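Putative lipoprotein YerB (Bacillus subtilis, PDB 2PSB) is a putative membrane lipoprotein of unknown function that interacts with PcrA, an interaction not essential for viability or repair of UV-induced lesions. Local coordinates at residues 46-56 with 67-78; 179-187 with 196-204. One frame throughout, in Å; residues are numbered along the deposited sequence.

Contact 1 (46-56 with 67-78)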
loop_
_atom_site.group_PDB
_atom_site.type_symbol
_atom_site.label_atom_id
_atom_site.label_comp_id
_atom_site.label_asym_id
_atom_site.label_seq_id
_atom_site.Cartn_x
_atom_site.Cartn_y
_atom_site.Cartn_z
ATOM N N GLN A 46 -9.623 8.888 -0.736
ATOM C CA GLN A 46 -10.031 7.625 -0.153
ATOM C C GLN A 46 -10.221 7.779 1.351
ATOM O O GLN A 46 -9.950 8.848 1.914
ATOM C CB GLN A 46 -8.976 6.558 -0.445
ATOM C CG GLN A 46 -8.751 6.298 -1.946
ATOM C CD GLN A 46 -7.638 7.154 -2.548
ATOM O OE1 GLN A 46 -7.377 8.276 -2.096
ATOM N NE2 GLN A 46 -6.990 6.632 -3.583
ATOM N N SER A 47 -10.687 6.714 2.001
ATOM C CA SER A 47 -10.899 6.717 3.445
ATOM C C SER A 47 -9.930 5.781 4.176
ATOM O O SER A 47 -9.709 4.642 3.740
ATOM C CB SER A 47 -12.331 6.290 3.771
ATOM O OG SER A 47 -13.273 7.241 3.295
ATOM N N GLY A 48 -9.347 6.280 5.269
ATOM C CA GLY A 48 -8.441 5.485 6.086
ATOM C C GLY A 48 -6.954 5.403 5.765
ATOM O O GLY A 48 -6.216 4.755 6.503
ATOM N N LEU A 49 -6.494 6.045 4.696
ATOM C CA LEU A 49 -5.066 5.970 4.360
ATOM C C LEU A 49 -4.125 6.655 5.356
ATOM O O LEU A 49 -2.917 6.404 5.332
ATOM C CB LEU A 49 -4.799 6.509 2.944
ATOM C CG LEU A 49 -5.334 5.661 1.785
ATOM C CD1 LEU A 49 -4.734 6.137 0.465
ATOM C CD2 LEU A 49 -4.982 4.189 2.016
ATOM N N SER A 50 -4.659 7.504 6.235
ATOM C CA SER A 50 -3.811 8.173 7.225
ATOM C C SER A 50 -3.525 7.263 8.419
ATOM O O SER A 50 -2.645 7.552 9.237
ATOM C CB SER A 50 -4.457 9.466 7.720
ATOM O OG SER A 50 -5.712 9.229 8.327
ATOM N N LYS A 51 -4.272 6.166 8.517
ATOM C CA LYS A 51 -4.090 5.215 9.604
ATOM C C LYS A 51 -3.227 4.027 9.177
ATOM O O LYS A 51 -2.850 3.209 10.016
ATOM C CB LYS A 51 -5.442 4.687 10.096
ATOM C CG LYS A 51 -6.406 5.743 10.594
ATOM C CD LYS A 51 -5.852 6.504 11.766
ATOM C CE LYS A 51 -6.765 7.673 12.132
ATOM N NZ LYS A 51 -6.915 8.681 11.032
ATOM N N ALA A 52 -2.918 3.925 7.888
ATOM C CA ALA A 52 -2.115 2.806 7.377
ATOM C C ALA A 52 -0.630 2.962 7.672
ATOM O O ALA A 52 -0.065 4.049 7.519
ATOM C CB ALA A 52 -2.330 2.643 5.855
ATOM N N ASP A 53 0.012 1.877 8.094
ATOM C CA ASP A 53 1.437 1.931 8.384
ATOM C C ASP A 53 2.247 1.905 7.086
ATOM O O ASP A 53 3.249 2.610 6.950
ATOM C CB ASP A 53 1.844 0.766 9.287
ATOM C CG ASP A 53 1.075 0.742 10.602
ATOM O OD1 ASP A 53 0.652 1.807 11.071
ATOM O OD2 ASP A 53 0.919 -0.341 11.192
ATOM N N ILE A 54 1.783 1.102 6.132
ATOM C CA ILE A 54 2.434 0.948 4.835
ATOM C C ILE A 54 1.396 0.980 3.739
ATOM O O ILE A 54 0.347 0.345 3.842
ATOM C CB ILE A 54 3.155 -0.414 4.702
ATOM C CG1 ILE A 54 4.140 -0.610 5.847
ATOM C CG2 ILE A 54 3.869 -0.496 3.347
ATOM C CD1 ILE A 54 4.534 -2.059 6.033
ATOM N N VAL A 55 1.690 1.726 2.686
ATOM C CA VAL A 55 0.802 1.810 1.548
ATOM C C VAL A 55 1.648 1.530 0.312
ATOM O O VAL A 55 2.718 2.121 0.140
ATOM C CB VAL A 55 0.154 3.200 1.425
ATOM C CG1 VAL A 55 -0.615 3.283 0.093
ATOM C CG2 VAL A 55 -0.804 3.443 2.614
ATOM N N ILE A 56 1.179 0.618 -0.535
ATOM C CA ILE A 56 1.910 0.274 -1.747
ATOM C C ILE A 56 1.097 0.595 -2.992
ATOM O O ILE A 56 -0.042 0.166 -3.138
ATOM C CB ILE A 56 2.320 -1.218 -1.753
ATOM C CG1 ILE A 56 3.125 -1.526 -0.483
ATOM C CG2 ILE A 56 3.197 -1.530 -2.982
ATOM C CD1 ILE A 56 2.466 -2.486 0.465
ATOM N N PHE A 67 -3.742 0.906 -4.743
ATOM C CA PHE A 67 -3.051 0.788 -3.463
ATOM C C PHE A 67 -3.346 -0.487 -2.680
ATOM O O PHE A 67 -4.398 -1.121 -2.840
ATOM C CB PHE A 67 -3.460 1.933 -2.530
ATOM C CG PHE A 67 -3.284 3.314 -3.105
ATOM C CD1 PHE A 67 -4.065 4.365 -2.631
ATOM C CD2 PHE A 67 -2.353 3.567 -4.099
ATOM C CE1 PHE A 67 -3.926 5.656 -3.142
ATOM C CE2 PHE A 67 -2.203 4.849 -4.623
ATOM C CZ PHE A 67 -2.993 5.898 -4.143
ATOM N N LEU A 68 -2.397 -0.835 -1.821
ATOM C CA LEU A 68 -2.545 -1.931 -0.872
ATOM C C LEU A 68 -2.177 -1.161 0.392
ATOM O O LEU A 68 -1.033 -0.747 0.552
ATOM C CB LEU A 68 -1.547 -3.070 -1.084
ATOM C CG LEU A 68 -1.749 -4.190 -0.043
ATOM C CD1 LEU A 68 -3.119 -4.882 -0.263
ATOM C CD2 LEU A 68 -0.629 -5.198 -0.130
ATOM N N ALA A 69 -3.166 -0.910 1.242
ATOM C CA ALA A 69 -2.947 -0.189 2.489
ATOM C C ALA A 69 -2.912 -1.200 3.623
ATOM O O ALA A 69 -3.907 -1.873 3.914
ATOM C CB ALA A 69 -4.053 0.835 2.719
ATOM N N ILE A 70 -1.748 -1.299 4.259
ATOM C CA ILE A 70 -1.549 -2.245 5.340
ATOM C C ILE A 70 -1.645 -1.557 6.692
ATOM O O ILE A 70 -0.837 -0.682 7.020
ATOM C CB ILE A 70 -0.175 -2.940 5.181
ATOM C CG1 ILE A 70 -0.097 -3.574 3.785
ATOM C CG2 ILE A 70 0.049 -3.967 6.293
ATOM C CD1 ILE A 70 1.144 -4.404 3.563
ATOM N N PHE A 71 -2.661 -1.962 7.455
ATOM C CA PHE A 71 -2.934 -1.433 8.790
ATOM C C PHE A 71 -2.523 -2.448 9.848
ATOM O O PHE A 71 -2.702 -3.656 9.668
ATOM C CB PHE A 71 -4.425 -1.143 8.977
ATOM C CG PHE A 71 -5.031 -0.293 7.903
ATOM C CD1 PHE A 71 -5.400 -0.851 6.682
ATOM C CD2 PHE A 71 -5.241 1.063 8.113
ATOM C CE1 PHE A 71 -5.976 -0.072 5.698
ATOM C CE2 PHE A 71 -5.818 1.852 7.140
ATOM C CZ PHE A 71 -6.185 1.291 5.928
ATOM N N GLN A 72 -1.979 -1.950 10.951
ATOM C CA GLN A 72 -1.556 -2.797 12.060
ATOM C C GLN A 72 -1.521 -1.975 13.341
ATOM O O GLN A 72 -2.206 -2.311 14.303
ATOM C CB GLN A 72 -0.179 -3.396 11.782
ATOM C CG GLN A 72 0.240 -4.521 12.720
ATOM C CD GLN A 72 0.480 -4.062 14.151
ATOM O OE1 GLN A 72 1.150 -3.057 14.394
ATOM N NE2 GLN A 72 -0.047 -4.815 15.108
ATOM N N SER A 73 -0.740 -0.893 13.352
ATOM C CA SER A 73 -0.626 -0.047 14.547
ATOM C C SER A 73 -1.831 0.858 14.722
ATOM O O SER A 73 -2.048 1.413 15.799
ATOM C CB SER A 73 0.613 0.841 14.480
ATOM O OG SER A 73 0.320 2.007 13.730
ATOM N N GLN A 74 -2.586 1.037 13.647
ATOM C CA GLN A 74 -3.770 1.886 13.666
ATOM C C GLN A 74 -4.826 1.297 12.760
ATOM O O GLN A 74 -4.589 1.098 11.568
ATOM C CB GLN A 74 -3.460 3.299 13.165
ATOM C CG GLN A 74 -2.621 4.153 14.084
ATOM C CD GLN A 74 -2.555 5.588 13.600
ATOM O OE1 GLN A 74 -2.170 5.855 12.461
ATOM N NE2 GLN A 74 -2.940 6.522 14.462
HETATM N N MSE A 75 -5.996 1.021 13.322
HETATM C CA MSE A 75 -7.085 0.462 12.542
HETATM C C MSE A 75 -7.992 1.600 12.111
HETATM O O MSE A 75 -8.244 2.524 12.879
HETATM C CB MSE A 75 -7.867 -0.561 13.369
HETATM C CG MSE A 75 -7.131 -1.867 13.601
HETATM SE SE MSE A 75 -6.592 -2.751 11.957
HETATM C CE MSE A 75 -4.804 -3.267 12.444
ATOM N N PRO A 76 -8.483 1.554 10.866
ATOM C CA PRO A 76 -9.360 2.614 10.374
ATOM C C PRO A 76 -10.838 2.375 10.658
ATOM O O PRO A 76 -11.257 1.247 10.920
ATOM C CB PRO A 76 -9.068 2.614 8.881
ATOM C CG PRO A 76 -8.931 1.155 8.601
ATOM C CD PRO A 76 -8.088 0.655 9.765
ATOM N N GLU A 77 -11.617 3.452 10.624
ATOM C CA GLU A 77 -13.060 3.359 10.820
ATOM C C GLU A 77 -13.515 2.749 9.502
ATOM O O GLU A 77 -13.575 1.529 9.353
ATOM C CB GLU A 77 -13.679 4.754 10.971
ATOM C CG GLU A 77 -13.176 5.578 12.148
ATOM C CD GLU A 77 -13.660 5.043 13.479
ATOM O OE1 GLU A 77 -13.438 5.710 14.512
ATOM O OE2 GLU A 77 -14.261 3.950 13.492
ATOM N N THR A 78 -13.819 3.611 8.538
ATOM C CA THR A 78 -14.222 3.151 7.219
ATOM C C THR A 78 -12.957 3.190 6.378
ATOM O O THR A 78 -12.054 3.978 6.637
ATOM C CB THR A 78 -15.292 4.073 6.575
ATOM O OG1 THR A 78 -14.673 4.934 5.609
ATOM C CG2 THR A 78 -15.991 4.906 7.637
HETATM O O HOH W 1 -2.022 0.845 10.860
HETATM O O HOH W 2 2.687 -1.437 13.100
#
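A52 lays its CB over one face of the F71 ring, 4.1 Å from the ring centroid and 21° off its normal. P76 CG lies over the rim of the opposite face, and G48 O meets the ring edge at CE2. The tight packing continues along the strands. L49 CD2 lies 3.6 Å from A69 CB, and L49 CD1 touches F67 CD1. F67 also meets W294 edge-to-face. On the other face of the sheet, I56 CD1 rests on I70 CD1 at 3.9 Å, with helix 87-94 nearby.

D53 is a buried polar site, firmly bonded. It carries CG beside its backbone N (chi1 -58°), which turns the carboxylate toward S73. S73 N gives a straight bond (171°) to the syn lone pair of D53 OD2 at 2.8 Å. S73 OG donates to D53 OD1 at 2.7 Å. One water joins D53 OD2 to Q72 OE1, while K292 forms a salt bridge with D53. With an alanine here, S73 N and OG are likely to lose their carboxylate acceptor and K292 this countercharge, freeing the loop after F71 to shift.

The loose side is the partly exposed margin of K51 and Q74. Their side chains cross at about a right angle, with K51 CD 3.8 Å from Q74 OE1. D53 and I54 both face I70, and I70 O takes both N-H groups, D53 N at 2.9 Å. This is a classic beta bulge, at the end of the strand pairing away from the hairpin's own turn.

Contact 2 (179-187 with 196-204)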
loop_
_atom_site.group_PDB
_atom_site.type_symbol
_atom_site.label_atom_id
_atom_site.label_comp_id
_atom_site.label_asym_id
_atom_site.label_seq_id
_atom_site.Cartn_x
_atom_site.Cartn_y
_atom_site.Cartn_z
ATOM N N ASN A 179 21.168 17.055 6.942
ATOM C CA ASN A 179 20.168 18.064 6.614
ATOM C C ASN A 179 19.633 17.812 5.206
ATOM O O ASN A 179 18.963 16.804 4.964
ATOM C CB ASN A 179 20.788 19.464 6.708
ATOM C CG ASN A 179 19.751 20.572 6.625
ATOM O OD1 ASN A 179 20.077 21.752 6.743
ATOM N ND2 ASN A 179 18.495 20.193 6.426
ATOM N N GLU A 180 19.930 18.728 4.284
ATOM C CA GLU A 180 19.497 18.604 2.891
ATOM C C GLU A 180 17.988 18.367 2.759
ATOM O O GLU A 180 17.299 18.130 3.755
ATOM C CB GLU A 180 20.264 17.462 2.215
ATOM C CG GLU A 180 21.771 17.705 2.037
ATOM C CD GLU A 180 22.484 18.093 3.326
ATOM O OE1 GLU A 180 22.258 17.435 4.365
ATOM O OE2 GLU A 180 23.284 19.054 3.298
ATOM N N SER A 181 17.474 18.441 1.530
ATOM C CA SER A 181 16.047 18.225 1.284
ATOM C C SER A 181 15.730 18.033 -0.198
ATOM O O SER A 181 15.768 18.984 -0.980
ATOM C CB SER A 181 15.224 19.398 1.831
ATOM O OG SER A 181 13.836 19.186 1.643
ATOM N N TYR A 182 15.410 16.794 -0.571
ATOM C CA TYR A 182 15.077 16.447 -1.950
ATOM C C TYR A 182 13.636 15.952 -2.082
ATOM O O TYR A 182 13.165 15.148 -1.274
ATOM C CB TYR A 182 16.023 15.359 -2.460
ATOM C CG TYR A 182 17.449 15.815 -2.625
ATOM C CD1 TYR A 182 17.863 16.442 -3.795
ATOM C CD2 TYR A 182 18.382 15.637 -1.603
ATOM C CE1 TYR A 182 19.171 16.881 -3.953
ATOM C CE2 TYR A 182 19.698 16.074 -1.743
ATOM C CZ TYR A 182 20.084 16.697 -2.925
ATOM O OH TYR A 182 21.376 17.140 -3.089
ATOM N N ASN A 183 12.940 16.438 -3.105
ATOM C CA ASN A 183 11.567 16.025 -3.354
ATOM C C ASN A 183 11.593 15.103 -4.565
ATOM O O ASN A 183 12.564 15.096 -5.323
ATOM C CB ASN A 183 10.675 17.237 -3.633
ATOM C CG ASN A 183 10.623 18.207 -2.462
ATOM O OD1 ASN A 183 10.542 17.797 -1.307
ATOM N ND2 ASN A 183 10.654 19.503 -2.762
ATOM N N VAL A 184 10.534 14.325 -4.746
ATOM C CA VAL A 184 10.462 13.395 -5.863
ATOM C C VAL A 184 9.079 13.336 -6.511
ATOM O O VAL A 184 8.056 13.553 -5.858
ATOM C CB VAL A 184 10.864 11.964 -5.418
ATOM C CG1 VAL A 184 9.972 11.508 -4.269
ATOM C CG2 VAL A 184 10.761 10.999 -6.586
ATOM N N ARG A 185 9.078 13.043 -7.807
ATOM C CA ARG A 185 7.863 12.914 -8.596
ATOM C C ARG A 185 7.900 11.563 -9.310
ATOM O O ARG A 185 8.968 11.071 -9.660
ATOM C CB ARG A 185 7.769 14.036 -9.638
ATOM C CG ARG A 185 7.428 15.412 -9.075
ATOM C CD ARG A 185 8.615 16.096 -8.418
ATOM N NE ARG A 185 8.220 17.371 -7.818
ATOM C CZ ARG A 185 7.677 17.498 -6.612
ATOM N NH1 ARG A 185 7.347 18.700 -6.156
ATOM N NH2 ARG A 185 7.487 16.430 -5.850
ATOM N N VAL A 186 6.731 10.970 -9.522
ATOM C CA VAL A 186 6.634 9.679 -10.192
ATOM C C VAL A 186 5.568 9.797 -11.268
ATOM O O VAL A 186 4.420 10.135 -10.985
ATOM C CB VAL A 186 6.225 8.556 -9.203
ATOM C CG1 VAL A 186 6.261 7.198 -9.896
ATOM C CG2 VAL A 186 7.149 8.572 -7.990
ATOM N N ASP A 187 5.955 9.535 -12.507
ATOM C CA ASP A 187 5.008 9.615 -13.604
ATOM C C ASP A 187 4.644 8.230 -14.112
ATOM O O ASP A 187 5.495 7.497 -14.608
ATOM C CB ASP A 187 5.582 10.452 -14.746
ATOM C CG ASP A 187 4.747 10.361 -15.997
ATOM O OD1 ASP A 187 3.518 10.586 -15.919
ATOM O OD2 ASP A 187 5.321 10.064 -17.062
ATOM N N LEU A 196 0.470 11.565 -12.448
ATOM C CA LEU A 196 1.634 12.129 -11.768
ATOM C C LEU A 196 1.499 12.147 -10.250
ATOM O O LEU A 196 0.524 12.665 -9.711
ATOM C CB LEU A 196 1.878 13.561 -12.268
ATOM C CG LEU A 196 2.990 14.389 -11.616
ATOM C CD1 LEU A 196 4.358 13.803 -11.967
ATOM C CD2 LEU A 196 2.888 15.836 -12.092
ATOM N N VAL A 197 2.494 11.573 -9.577
ATOM C CA VAL A 197 2.542 11.514 -8.120
ATOM C C VAL A 197 3.765 12.307 -7.654
ATOM O O VAL A 197 4.838 12.198 -8.239
ATOM C CB VAL A 197 2.654 10.040 -7.625
ATOM C CG1 VAL A 197 2.750 10.004 -6.110
ATOM C CG2 VAL A 197 1.435 9.246 -8.079
ATOM N N GLU A 198 3.605 13.101 -6.603
ATOM C CA GLU A 198 4.715 13.905 -6.106
ATOM C C GLU A 198 4.796 13.807 -4.592
ATOM O O GLU A 198 3.776 13.738 -3.908
ATOM C CB GLU A 198 4.529 15.377 -6.510
ATOM C CG GLU A 198 3.805 15.577 -7.839
ATOM C CD GLU A 198 3.638 17.046 -8.212
ATOM O OE1 GLU A 198 2.733 17.371 -9.015
ATOM O OE2 GLU A 198 4.418 17.878 -7.708
ATOM N N TYR A 199 6.017 13.786 -4.073
ATOM C CA TYR A 199 6.221 13.722 -2.635
ATOM C C TYR A 199 7.094 14.911 -2.259
ATOM O O TYR A 199 8.200 15.083 -2.777
ATOM C CB TYR A 199 6.885 12.394 -2.226
ATOM C CG TYR A 199 6.031 11.164 -2.511
ATOM C CD1 TYR A 199 6.155 10.464 -3.711
ATOM C CD2 TYR A 199 5.071 10.727 -1.595
ATOM C CE1 TYR A 199 5.347 9.359 -3.991
ATOM C CE2 TYR A 199 4.254 9.620 -1.874
ATOM C CZ TYR A 199 4.400 8.951 -3.068
ATOM O OH TYR A 199 3.595 7.880 -3.358
ATOM N N ASN A 200 6.583 15.740 -1.360
ATOM C CA ASN A 200 7.304 16.926 -0.942
ATOM C C ASN A 200 7.636 16.862 0.534
ATOM O O ASN A 200 6.751 16.733 1.375
ATOM C CB ASN A 200 6.460 18.157 -1.262
ATOM C CG ASN A 200 5.945 18.144 -2.693
ATOM O OD1 ASN A 200 4.740 18.252 -2.934
ATOM N ND2 ASN A 200 6.858 18.007 -3.653
ATOM N N TYR A 201 8.926 16.945 0.837
ATOM C CA TYR A 201 9.396 16.895 2.207
ATOM C C TYR A 201 9.139 18.218 2.930
ATOM O O TYR A 201 9.295 19.300 2.361
ATOM C CB TYR A 201 10.889 16.572 2.239
ATOM C CG TYR A 201 11.411 16.239 3.619
ATOM C CD1 TYR A 201 10.893 15.159 4.332
ATOM C CD2 TYR A 201 12.430 17.001 4.216
ATOM C CE1 TYR A 201 11.367 14.839 5.605
ATOM C CE2 TYR A 201 12.910 16.683 5.494
ATOM C CZ TYR A 201 12.372 15.601 6.180
ATOM O OH TYR A 201 12.816 15.279 7.446
ATOM N N ASP A 202 8.740 18.116 4.191
ATOM C CA ASP A 202 8.468 19.289 5.000
ATOM C C ASP A 202 9.513 19.360 6.110
ATOM O O ASP A 202 9.352 18.741 7.171
ATOM C CB ASP A 202 7.070 19.196 5.608
ATOM C CG ASP A 202 6.628 20.496 6.242
ATOM O OD1 ASP A 202 5.782 21.184 5.640
ATOM O OD2 ASP A 202 7.132 20.839 7.332
ATOM N N LYS A 203 10.586 20.110 5.853
ATOM C CA LYS A 203 11.675 20.270 6.817
ATOM C C LYS A 203 11.128 20.509 8.214
ATOM O O LYS A 203 11.539 19.854 9.176
ATOM C CB LYS A 203 12.572 21.447 6.428
ATOM C CG LYS A 203 13.402 21.249 5.166
ATOM C CD LYS A 203 14.163 22.527 4.802
ATOM C CE LYS A 203 13.228 23.626 4.289
ATOM N NZ LYS A 203 12.239 24.132 5.292
ATOM N N LYS A 204 10.199 21.457 8.319
ATOM C CA LYS A 204 9.589 21.782 9.601
ATOM C C LYS A 204 8.906 20.568 10.213
ATOM O O LYS A 204 9.324 20.074 11.259
ATOM C CB LYS A 204 8.573 22.918 9.434
ATOM C CG LYS A 204 9.179 24.312 9.413
ATOM C CD LYS A 204 10.223 24.461 8.320
ATOM C CE LYS A 204 10.850 25.847 8.346
ATOM N NZ LYS A 204 11.875 25.989 7.274
#
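The antiparallel beta hairpin of strands 183-187 and 196-202 forms two neighbouring strands of a six-stranded antiparallel sheet. V184 pairs with Y199, and V186 with V197, through hydrogen-bonded positions. V186 N reaches V197 O at 2.6 Å, and Y199 N reaches V184 O at 2.7 Å.

Beside these bonds the apolar residues form the buried face. V184 and Y199 lie side by side, with V184 CG1 3.8 Å from Y199 CB. Y199 OH is hydrogen-bonded to N296 and R210.

The face of R185 and E198 carries opposite charges. R185 bends at chi2 (78°), which folds its guanidinium back along the strand. E198 OE2 sits over the centre of one guanidinium face, 3.4 Å from R185 NH1. R185 NH2 instead donates to V184 O at 2.9 Å, approaching from above the carbonyl plane. N183 CB lies against the opposite guanidinium face.

Past the regular pairs, N183 OD1 accepts from Y201 N at 2.8 Å, with the donor tilted 31° from the amide carbonyl plane. A side chain thus takes over from the backbone here. The R185-E198 salt bridge rests on charge, with no N-H aimed at OE2, and the two aliphatic stems also touch. It probably depends less on exact orientation than a hydrogen-bonded salt bridge would.

The two contacts come in series along the chain, contact 1 first. The centres of contact 1 and contact 2 are about 21 Å apart. The nearest atoms of the two contacts are about 7 Å apart, without touching. Each belongs to a beta hairpin, but the hairpins belong to different sheets. The centre of contact 1 lies about 8 Å from the centre of the chain; that of contact 2 is about 18 Å out and the contact is partly buried. Strand 54-59, which carries part of contact 1, pairs in parallel with strand 293-298. V197 and Y199 of contact 2 touch E57 on the former, and V186 and Y199 touch the latter. Early and late parts of the chain are thus packed into one compact body.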